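PDB 5FS4: AP205 bacteriophage COAT protein from Acinetobacter phage ap205, which forms the protein shell of a small single-stranded RNA phage, probably assembling from dimers whose strands and helices interlock. Local coordinates for residues E90-A93 against T94-A97. The protein carries 2 engineered substitutions. Numbering follows the deposited sequence.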
# COMPACT_ATOMS: atom_id res chain seq x y z
N GLU B 90 0.61 1.57 21.99
CA GLU B 90 -0.20 2.40 22.88
C GLU B 90 -1.22 3.26 22.13
O GLU B 90 -2.39 3.39 22.54
CB GLU B 90 0.71 3.20 23.81
CG GLU B 90 1.41 2.33 24.88
CD GLU B 90 2.72 1.66 24.45
OE1 GLU B 90 3.23 1.82 23.31
OE2 GLU B 90 3.31 0.94 25.29
N ASN B 91 -0.82 3.76 20.96
CA ASN B 91 -1.73 4.57 20.15
C ASN B 91 -2.24 3.80 18.93
O ASN B 91 -2.50 4.40 17.88
CB ASN B 91 -1.07 5.88 19.72
CG ASN B 91 -0.84 6.84 20.87
OD1 ASN B 91 -1.70 7.04 21.71
ND2 ASN B 91 0.30 7.50 20.85
N LEU B 92 -2.42 2.50 19.08
CA LEU B 92 -2.84 1.67 17.95
C LEU B 92 -4.17 2.14 17.42
O LEU B 92 -4.38 2.14 16.22
CB LEU B 92 -2.94 0.18 18.30
CG LEU B 92 -3.39 -0.71 17.11
CD1 LEU B 92 -2.45 -0.61 15.90
CD2 LEU B 92 -3.49 -2.17 17.62
N ALA B 93 -5.08 2.57 18.30
CA ALA B 93 -6.40 2.96 17.82
C ALA B 93 -6.32 4.12 16.79
O ALA B 93 -7.00 4.12 15.75
CB ALA B 93 -7.35 3.31 18.97
N THR B 94 -5.51 5.13 17.10
CA THR B 94 -5.34 6.26 16.15
C THR B 94 -4.50 5.89 14.93
O THR B 94 -4.70 6.39 13.84
CB THR B 94 -4.83 7.51 16.84
OG1 THR B 94 -3.58 7.25 17.48
CG2 THR B 94 -5.90 7.99 17.82
N LEU B 95 -3.59 4.96 15.13
CA LEU B 95 -2.84 4.41 14.05
C LEU B 95 -3.72 3.70 13.02
O LEU B 95 -3.50 3.85 11.84
CB LEU B 95 -1.73 3.51 14.57
CG LEU B 95 -0.63 3.18 13.53
CD1 LEU B 95 0.13 4.41 13.11
CD2 LEU B 95 0.33 2.19 14.16
N LYS B 96 -4.73 2.94 13.48
CA LYS B 96 -5.77 2.40 12.59
C LYS B 96 -6.58 3.47 11.80
O LYS B 96 -6.91 3.29 10.60
CB LYS B 96 -6.72 1.45 13.35
CG LYS B 96 -6.06 0.20 13.92
CD LYS B 96 -6.97 -0.55 14.89
CE LYS B 96 -6.44 -1.96 15.05
NZ LYS B 96 -7.04 -2.75 16.14
N ALA B 97 -6.91 4.57 12.46
CA ALA B 97 -7.55 5.70 11.80
C ALA B 97 -6.65 6.31 10.72
O ALA B 97 -7.14 6.72 9.68
CB ALA B 97 -7.88 6.74 12.83
O HOH W 1 -4.48 6.28 19.89
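Asn91 and Leu95 are joined by the opening backbone bond of helix 92-111, the helix that follows the last strand, 76-88, of the antiparallel coat-protein sheet. Asn91 stands at the N-cap, yet it does not cap the helix through its amide; what it gives the first turn is its carbonyl, with Leu95 N 3.0 Å from Asn91 O. The next i to i+4 bond, Lys96 N to Leu92 O at 2.9 Å, is nearly straight at 164°, whereas the third, Ala97 N to Ala93 O, is weak at 3.3 Å.

The tightly packed part is apolar. Leu92 and Leu95 are both buried, and their branches just meet, Leu92 CD1 lying 4.3 Å from Leu95 CD2. With CG of Leu92 opposite the backbone N (chi1 -180°), its isobutyl group meets the Lys96 chain, which runs out extended beyond CG and crosses it at a slant. Lys96 CE sits 3.9 Å from Leu92 CG, so methylene packs on branch point while the ammonium nitrogen, NZ, ends beside CD2.

Ala93 lies on the looser, exposed side, and a more polar flank is formed by Asn91 and Thr94, both partly exposed. There a water links the two side chains, weakly to Asn91 OD1 and more closely to Thr94 OG1. Their stronger polar partners belong to the second subunit: Asn91 ND2 bonds Glu77 OE2 and Pro60 O there, and Thr94 OG1 bonds Gln79 NE2, so the start of the helix is built into the dimer interface. With chi1 at 58°, OG1 of Thr94 lies between its own backbone N and carbonyl carbon and faces back to Asn91, standing 3.6 Å from Asn91 CB and 2.7 Å from the bridging water.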